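Local coordinates for sugar-binding transport ATP-binding protein (Pyrococcus horikoshii, PDB 1V43), which binds ATP and, as the nucleotide-binding subunit of an ABC sugar transporter, probably hydrolyses it to drive uptake, at residues I7-K19 / V27-F39. Sequence-based numbering, arbitrary orientation.
Sequences IKMVEVKLENLTK and VNKLNLTIKDGEF
A bulged antiparallel hairpin pairs Val12 with Ile34, Leu14 with Leu32, Leu17 with Leu30 and Lys19 with Val27. Each pair trades two backbone hydrogen bonds; the straightest of these, Leu14 N to Leu32 O, spans 2.8 Å at 172°. The residues of the pairs turn to one face. There Val12 and Ile34 lie side by side, and Leu14 CD1 rests against Leu30 CD2 at 3.8 Å. The register slips by one between Leu14 and Leu17, where Asn16 and Leu17 both face Leu30, and again between Leu17 and Lys19, where Lys29 and Leu30 both face Leu17; each is a G1 bulge. Thr18 ties the second kink down, its OG1 set beside its own backbone N (chi1 -69°) and accepting a hydrogen bond from Lys29 N at 2.9 Å. These are the first two strands of the antiparallel sheet of the ABC ATPase domain. Strand 65-70 flanks segment 7-19, and helix 50-58, which starts at the P-loop lysine, covers Leu17, Val27 and Leu30. Lys19 gives its ammonium to Glu62 O and makes a cation-pi contact with Phe21, an ATP-binding residue. At the far end Glu11 runs out extended, CG anti to the backbone N (chi1 172°). Its OE2 takes a salt bridge from Lys13 NZ at 3.0 Å, and a water donates both to Glu11 OE1 and to Asp36 OD1, at 2.6 Å each, bridging carboxylates of like charge. An alanine at Glu11 is likely to leave Lys13 without its ion-pair mate and the water with one acceptor fewer. Asp36 CB packs on Met9 O at 3.3 Å.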
ATOM      1  N   ILE A   7     -34.773  -3.593   6.994  1.00 56.80           N
ATOM      2  CA  ILE A   7     -34.154  -2.576   6.144  1.00 48.38           C
ATOM      3  C   ILE A   7     -34.816  -2.402   4.775  1.00 45.64           C
ATOM      4  O   ILE A   7     -35.213  -3.374   4.137  1.00 42.97           O
ATOM      5  CB  ILE A   7     -32.664  -2.918   5.917  1.00 52.26           C
ATOM      6  CG1 ILE A   7     -31.967  -3.130   7.260  1.00 43.99           C
ATOM      7  CG2 ILE A   7     -31.983  -1.813   5.118  1.00 45.38           C
ATOM      8  CD1 ILE A   7     -31.910  -1.893   8.105  1.00 50.61           C
ATOM      9  N   LYS A   8     -34.916  -1.155   4.324  1.00 42.79           N
ATOM     10  CA  LYS A   8     -35.516  -0.849   3.023  1.00 46.58           C
ATOM     11  C   LYS A   8     -34.424  -0.494   2.022  1.00 42.34           C
ATOM     12  O   LYS A   8     -33.321  -0.111   2.419  1.00 43.61           O
ATOM     13  CB  LYS A   8     -36.449   0.357   3.130  1.00 51.10           C
ATOM     14  CG  LYS A   8     -37.298   0.407   4.379  1.00 60.10           C
ATOM     15  CD  LYS A   8     -37.997   1.751   4.480  1.00 62.02           C
ATOM     16  CE  LYS A   8     -38.762   1.888   5.784  1.00 66.73           C
ATOM     17  NZ  LYS A   8     -39.311   3.263   5.927  1.00 66.90           N
ATOM     18  N   MET A   9     -34.725  -0.630   0.733  1.00 36.52           N
ATOM     19  CA  MET A   9     -33.776  -0.254  -0.314  1.00 36.87           C
ATOM     20  C   MET A   9     -34.259   1.114  -0.810  1.00 38.77           C
ATOM     21  O   MET A   9     -35.263   1.218  -1.512  1.00 33.58           O
ATOM     22  CB  MET A   9     -33.761  -1.283  -1.458  1.00 31.63           C
ATOM     23  CG  MET A   9     -33.261  -2.671  -1.028  1.00 37.20           C
ATOM     24  SD  MET A   9     -33.013  -3.886  -2.373  1.00 47.39           S
ATOM     25  CE  MET A   9     -34.669  -4.608  -2.491  1.00 43.64           C
ATOM     26  N   VAL A  10     -33.544   2.164  -0.411  1.00 36.92           N
ATOM     27  CA  VAL A  10     -33.912   3.529  -0.764  1.00 29.82           C
ATOM     28  C   VAL A  10     -32.997   4.235  -1.775  1.00 30.06           C
ATOM     29  O   VAL A  10     -31.802   4.460  -1.532  1.00 24.75           O
ATOM     30  CB  VAL A  10     -34.008   4.390   0.522  1.00 31.48           C
ATOM     31  CG1 VAL A  10     -34.343   5.822   0.180  1.00 31.36           C
ATOM     32  CG2 VAL A  10     -35.053   3.803   1.452  1.00 31.54           C
ATOM     33  N   GLU A  11     -33.571   4.592  -2.916  1.00 25.20           N
ATOM     34  CA  GLU A  11     -32.814   5.293  -3.936  1.00 21.95           C
ATOM     35  C   GLU A  11     -32.565   6.720  -3.462  1.00 22.42           C
ATOM     36  O   GLU A  11     -33.461   7.351  -2.908  1.00 23.14           O
ATOM     37  CB  GLU A  11     -33.586   5.329  -5.257  1.00 22.58           C
ATOM     38  CG  GLU A  11     -32.929   6.210  -6.284  1.00 22.71           C
ATOM     39  CD  GLU A  11     -33.610   6.116  -7.630  1.00 29.83           C
ATOM     40  OE1 GLU A  11     -33.596   5.008  -8.204  1.00 26.53           O
ATOM     41  OE2 GLU A  11     -34.157   7.142  -8.102  1.00 22.03           O
ATOM     42  N   VAL A  12     -31.347   7.218  -3.676  1.00 22.32           N
ATOM     43  CA  VAL A  12     -30.979   8.570  -3.278  1.00 23.74           C
ATOM     44  C   VAL A  12     -30.591   9.421  -4.489  1.00 23.49           C
ATOM     45  O   VAL A  12     -29.727   9.035  -5.288  1.00 22.95           O
ATOM     46  CB  VAL A  12     -29.789   8.559  -2.285  1.00 24.35           C
ATOM     47  CG1 VAL A  12     -29.367   9.987  -1.960  1.00 20.93           C
ATOM     48  CG2 VAL A  12     -30.195   7.855  -1.013  1.00 22.80           C
ATOM     49  N   LYS A  13     -31.236  10.575  -4.622  1.00 24.62           N
ATOM     50  CA  LYS A  13     -30.952  11.487  -5.736  1.00 24.56           C
ATOM     51  C   LYS A  13     -30.357  12.789  -5.246  1.00 28.61           C
ATOM     52  O   LYS A  13     -30.894  13.420  -4.337  1.00 26.44           O
ATOM     53  CB  LYS A  13     -32.223  11.865  -6.497  1.00 24.41           C
ATOM     54  CG  LYS A  13     -32.963  10.783  -7.239  1.00 26.90           C
ATOM     55  CD  LYS A  13     -34.201  11.428  -7.854  1.00 34.01           C
ATOM     56  CE  LYS A  13     -35.190  10.419  -8.395  1.00 21.01           C
ATOM     57  NZ  LYS A  13     -35.686   9.545  -7.314  1.00 27.79           N
ATOM     58  N   LEU A  14     -29.250  13.197  -5.846  1.00 25.23           N
ATOM     59  CA  LEU A  14     -28.654  14.475  -5.495  1.00 27.58           C
ATOM     60  C   LEU A  14     -28.870  15.304  -6.773  1.00 27.05           C
ATOM     61  O   LEU A  14     -28.397  14.924  -7.840  1.00 25.71           O
ATOM     62  CB  LEU A  14     -27.162  14.304  -5.179  1.00 25.73           C
ATOM     63  CG  LEU A  14     -26.747  13.265  -4.114  1.00 22.82           C
ATOM     64  CD1 LEU A  14     -25.222  13.341  -3.930  1.00 21.97           C
ATOM     65  CD2 LEU A  14     -27.442  13.531  -2.783  1.00 14.53           C
ATOM     66  N   GLU A  15     -29.600  16.414  -6.674  1.00 28.05           N
ATOM     67  CA  GLU A  15     -29.884  17.230  -7.866  1.00 32.77           C
ATOM     68  C   GLU A  15     -29.228  18.573  -7.850  1.00 32.11           C
ATOM     69  O   GLU A  15     -29.482  19.373  -6.951  1.00 33.92           O
ATOM     70  CB  GLU A  15     -31.373  17.510  -8.036  1.00 39.21           C
ATOM     71  CG  GLU A  15     -32.293  16.334  -8.098  1.00 41.87           C
ATOM     72  CD  GLU A  15     -33.619  16.713  -8.749  1.00 46.90           C
ATOM     73  OE1 GLU A  15     -34.131  17.834  -8.502  1.00 39.45           O
ATOM     74  OE2 GLU A  15     -34.145  15.882  -9.507  1.00 41.77           O
ATOM     75  N   ASN A  16     -28.412  18.830  -8.865  1.00 40.77           N
ATOM     76  CA  ASN A  16     -27.712  20.103  -8.994  1.00 36.31           C
ATOM     77  C   ASN A  16     -27.259  20.594  -7.637  1.00 35.82           C
ATOM     78  O   ASN A  16     -27.470  21.754  -7.285  1.00 40.31           O
ATOM     79  CB  ASN A  16     -28.631  21.144  -9.644  1.00 46.39           C
ATOM     80  CG  ASN A  16     -27.892  22.425 -10.009  1.00 58.17           C
ATOM     81  OD1 ASN A  16     -27.513  23.224  -9.139  1.00 57.57           O
ATOM     82  ND2 ASN A  16     -27.669  22.617 -11.302  1.00 54.72           N
ATOM     83  N   LEU A  17     -26.649  19.697  -6.871  1.00 38.46           N
ATOM     84  CA  LEU A  17     -26.160  20.017  -5.534  1.00 33.64           C
ATOM     85  C   LEU A  17     -24.884  20.834  -5.603  1.00 31.79           C
ATOM     86  O   LEU A  17     -23.895  20.420  -6.218  1.00 30.28           O
ATOM     87  CB  LEU A  17     -25.850  18.741  -4.740  1.00 32.61           C
ATOM     88  CG  LEU A  17     -26.656  18.283  -3.526  1.00 37.97           C
ATOM     89  CD1 LEU A  17     -25.741  17.425  -2.646  1.00 27.45           C
ATOM     90  CD2 LEU A  17     -27.187  19.461  -2.739  1.00 23.19           C
ATOM     91  N   THR A  18     -24.903  21.985  -4.948  1.00 26.22           N
ATOM     92  CA  THR A  18     -23.741  22.850  -4.898  1.00 27.74           C
ATOM     93  C   THR A  18     -23.558  23.314  -3.461  1.00 32.47           C
ATOM     94  O   THR A  18     -24.528  23.492  -2.721  1.00 30.51           O
ATOM     95  CB  THR A  18     -23.918  24.106  -5.788  1.00 36.35           C
ATOM     96  OG1 THR A  18     -23.909  23.733  -7.173  1.00 29.33           O
ATOM     97  CG2 THR A  18     -22.811  25.101  -5.516  1.00 31.67           C
ATOM     98  N   LYS A  19     -22.308  23.510  -3.073  1.00 32.22           N
ATOM     99  CA  LYS A  19     -21.997  23.989  -1.740  1.00 36.91           C
ATOM    100  C   LYS A  19     -20.790  24.915  -1.806  1.00 39.20           C
ATOM    101  O   LYS A  19     -19.688  24.465  -2.088  1.00 40.86           O
ATOM    102  CB  LYS A  19     -21.684  22.813  -0.805  1.00 35.47           C
ATOM    103  CG  LYS A  19     -21.291  23.229   0.599  1.00 35.18           C
ATOM    104  CD  LYS A  19     -22.405  24.006   1.272  1.00 34.24           C
ATOM    105  CE  LYS A  19     -22.062  24.302   2.712  1.00 44.27           C
ATOM    106  NZ  LYS A  19     -23.272  24.706   3.467  1.00 43.84           N
ATOM    107  N   VAL A  27     -18.476  21.918  -3.638  1.00 37.02           N
ATOM    108  CA  VAL A  27     -19.198  20.934  -4.437  1.00 32.12           C
ATOM    109  C   VAL A  27     -19.911  21.692  -5.556  1.00 32.65           C
ATOM    110  O   VAL A  27     -20.786  22.513  -5.303  1.00 33.44           O
ATOM    111  CB  VAL A  27     -20.222  20.157  -3.584  1.00 32.45           C
ATOM    112  CG1 VAL A  27     -21.049  19.241  -4.478  1.00 25.32           C
ATOM    113  CG2 VAL A  27     -19.501  19.337  -2.514  1.00 22.07           C
ATOM    114  N   ASN A  28     -19.543  21.403  -6.799  1.00 35.71           N
ATOM    115  CA  ASN A  28     -20.096  22.124  -7.937  1.00 37.74           C
ATOM    116  C   ASN A  28     -21.116  21.392  -8.787  1.00 35.76           C
ATOM    117  O   ASN A  28     -20.746  20.571  -9.625  1.00 39.63           O
ATOM    118  CB  ASN A  28     -18.947  22.583  -8.837  1.00 44.50           C
ATOM    119  CG  ASN A  28     -19.340  23.721  -9.766  1.00 48.28           C
ATOM    120  OD1 ASN A  28     -20.462  23.774 -10.274  1.00 48.11           O
ATOM    121  ND2 ASN A  28     -18.404  24.634 -10.001  1.00 56.32           N
ATOM    122  N   LYS A  29     -22.395  21.720  -8.591  1.00 33.29           N
ATOM    123  CA  LYS A  29     -23.495  21.125  -9.353  1.00 32.84           C
ATOM    124  C   LYS A  29     -23.420  19.606  -9.523  1.00 36.48           C
ATOM    125  O   LYS A  29     -23.450  19.077 -10.634  1.00 30.06           O
ATOM    126  CB  LYS A  29     -23.602  21.790 -10.737  1.00 40.12           C
ATOM    127  CG  LYS A  29     -24.025  23.256 -10.687  1.00 44.12           C
ATOM    128  CD  LYS A  29     -24.308  23.809 -12.084  1.00 60.67           C
ATOM    129  CE  LYS A  29     -24.812  25.250 -12.024  1.00 63.17           C
ATOM    130  NZ  LYS A  29     -25.046  25.809 -13.389  1.00 70.84           N
ATOM    131  N   LEU A  30     -23.344  18.912  -8.398  1.00 33.97           N
ATOM    132  CA  LEU A  30     -23.281  17.467  -8.402  1.00 28.31           C
ATOM    133  C   LEU A  30     -24.644  16.873  -8.765  1.00 29.29           C
ATOM    134  O   LEU A  30     -25.670  17.252  -8.211  1.00 28.99           O
ATOM    135  CB  LEU A  30     -22.839  16.977  -7.010  1.00 27.32           C
ATOM    136  CG  LEU A  30     -22.642  15.479  -6.790  1.00 25.26           C
ATOM    137  CD1 LEU A  30     -21.536  14.976  -7.685  1.00 27.61           C
ATOM    138  CD2 LEU A  30     -22.280  15.218  -5.324  1.00 26.32           C
ATOM    139  N   ASN A  31     -24.644  15.953  -9.721  1.00 28.33           N
ATOM    140  CA  ASN A  31     -25.851  15.265 -10.132  1.00 26.72           C
ATOM    141  C   ASN A  31     -25.558  13.778 -10.004  1.00 31.43           C
ATOM    142  O   ASN A  31     -24.661  13.238 -10.657  1.00 31.48           O
ATOM    143  CB  ASN A  31     -26.230  15.663 -11.554  1.00 32.34           C
ATOM    144  CG  ASN A  31     -26.889  17.035 -11.601  1.00 35.57           C
ATOM    145  OD1 ASN A  31     -26.282  18.021 -12.012  1.00 43.05           O
ATOM    146  ND2 ASN A  31     -28.136  17.102 -11.144  1.00 40.53           N
ATOM    147  N   LEU A  32     -26.307  13.120  -9.130  1.00 27.79           N
ATOM    148  CA  LEU A  32     -26.070  11.715  -8.867  1.00 26.82           C
ATOM    149  C   LEU A  32     -27.325  10.959  -8.472  1.00 27.25           C
ATOM    150  O   LEU A  32     -28.093  11.420  -7.632  1.00 31.31           O
ATOM    151  CB  LEU A  32     -25.074  11.595  -7.712  1.00 33.33           C
ATOM    152  CG  LEU A  32     -23.779  10.815  -7.853  1.00 35.00           C
ATOM    153  CD1 LEU A  32     -23.063  10.758  -6.502  1.00 32.82           C
ATOM    154  CD2 LEU A  32     -24.097   9.426  -8.359  1.00 40.94           C
ATOM    155  N   THR A  33     -27.513   9.791  -9.067  1.00 26.83           N
ATOM    156  CA  THR A  33     -28.636   8.938  -8.718  1.00 31.89           C
ATOM    157  C   THR A  33     -28.049   7.654  -8.128  1.00 31.76           C
ATOM    158  O   THR A  33     -27.541   6.800  -8.852  1.00 40.66           O
ATOM    159  CB  THR A  33     -29.508   8.607  -9.937  1.00 27.41           C
ATOM    160  OG1 THR A  33     -30.045   9.816 -10.479  1.00 32.71           O
ATOM    161  CG2 THR A  33     -30.651   7.714  -9.538  1.00 29.94           C
ATOM    162  N   ILE A  34     -28.098   7.556  -6.803  1.00 29.47           N
ATOM    163  CA  ILE A  34     -27.589   6.408  -6.059  1.00 26.28           C
ATOM    164  C   ILE A  34     -28.670   5.338  -5.973  1.00 23.78           C
ATOM    165  O   ILE A  34     -29.683   5.531  -5.314  1.00 28.79           O
ATOM    166  CB  ILE A  34     -27.146   6.866  -4.663  1.00 22.80           C
ATOM    167  CG1 ILE A  34     -26.036   7.912  -4.838  1.00 22.64           C
ATOM    168  CG2 ILE A  34     -26.604   5.703  -3.870  1.00 18.12           C
ATOM    169  CD1 ILE A  34     -25.809   8.782  -3.671  1.00 21.43           C
ATOM    170  N   LYS A  35     -28.449   4.200  -6.631  1.00 23.95           N
ATOM    171  CA  LYS A  35     -29.457   3.142  -6.667  1.00 24.60           C
ATOM    172  C   LYS A  35     -29.810   2.509  -5.329  1.00 29.00           C
ATOM    173  O   LYS A  35     -28.956   2.354  -4.448  1.00 27.44           O
ATOM    174  CB  LYS A  35     -29.061   2.075  -7.703  1.00 34.69           C
ATOM    175  CG  LYS A  35     -28.855   2.681  -9.113  1.00 36.83           C
ATOM    176  CD  LYS A  35     -28.483   1.654 -10.178  1.00 44.22           C
ATOM    177  CE  LYS A  35     -28.013   2.349 -11.468  1.00 29.36           C
ATOM    178  NZ  LYS A  35     -27.680   1.377 -12.554  1.00 52.24           N
ATOM    179  N   ASP A  36     -31.089   2.181  -5.168  1.00 22.20           N
ATOM    180  CA  ASP A  36     -31.562   1.569  -3.938  1.00 30.24           C
ATOM    181  C   ASP A  36     -30.778   0.291  -3.667  1.00 25.92           C
ATOM    182  O   ASP A  36     -30.675  -0.579  -4.517  1.00 21.03           O
ATOM    183  CB  ASP A  36     -33.064   1.250  -4.015  1.00 33.22           C
ATOM    184  CG  ASP A  36     -33.403   0.285  -5.138  1.00 45.46           C
ATOM    185  OD1 ASP A  36     -33.192   0.646  -6.319  1.00 50.84           O
ATOM    186  OD2 ASP A  36     -33.875  -0.834  -4.842  1.00 53.05           O
ATOM    187  N   GLY A  37     -30.207   0.210  -2.475  1.00 25.25           N
ATOM    188  CA  GLY A  37     -29.451  -0.959  -2.101  1.00 17.88           C
ATOM    189  C   GLY A  37     -28.038  -1.074  -2.627  1.00 18.79           C
ATOM    190  O   GLY A  37     -27.410  -2.100  -2.388  1.00 20.37           O
ATOM    191  N   GLU A  38     -27.510  -0.080  -3.339  1.00 17.38           N
ATOM    192  CA  GLU A  38     -26.136  -0.249  -3.814  1.00 22.12           C
ATOM    193  C   GLU A  38     -25.138   0.316  -2.810  1.00 21.93           C
ATOM    194  O   GLU A  38     -25.501   1.029  -1.885  1.00 20.91           O
ATOM    195  CB  GLU A  38     -25.889   0.400  -5.186  1.00 15.93           C
ATOM    196  CG  GLU A  38     -25.741   1.922  -5.179  1.00 23.19           C
ATOM    197  CD  GLU A  38     -25.320   2.496  -6.534  1.00 26.53           C
ATOM    198  OE1 GLU A  38     -25.594   3.692  -6.776  1.00 27.58           O
ATOM    199  OE2 GLU A  38     -24.706   1.772  -7.354  1.00 28.41           O
ATOM    200  N   PHE A  39     -23.882  -0.052  -3.002  1.00 17.58           N
ATOM    201  CA  PHE A  39     -22.798   0.417  -2.163  1.00 18.41           C
ATOM    202  C   PHE A  39     -22.052   1.396  -3.048  1.00 20.34           C
ATOM    203  O   PHE A  39     -21.325   0.986  -3.942  1.00 19.30           O
ATOM    204  CB  PHE A  39     -21.872  -0.744  -1.785  1.00 20.26           C
ATOM    205  CG  PHE A  39     -20.990  -0.450  -0.618  1.00 25.21           C
ATOM    206  CD1 PHE A  39     -21.054  -1.234   0.529  1.00 17.97           C
ATOM    207  CD2 PHE A  39     -20.120   0.629  -0.641  1.00 22.55           C
ATOM    208  CE1 PHE A  39     -20.272  -0.945   1.626  1.00 18.97           C
ATOM    209  CE2 PHE A  39     -19.330   0.921   0.460  1.00 20.26           C
ATOM    210  CZ  PHE A  39     -19.407   0.133   1.596  1.00 20.27           C
TER
HETATM  211  O   HOH W   1     -32.551   2.653  -7.760  1.00 21.19           O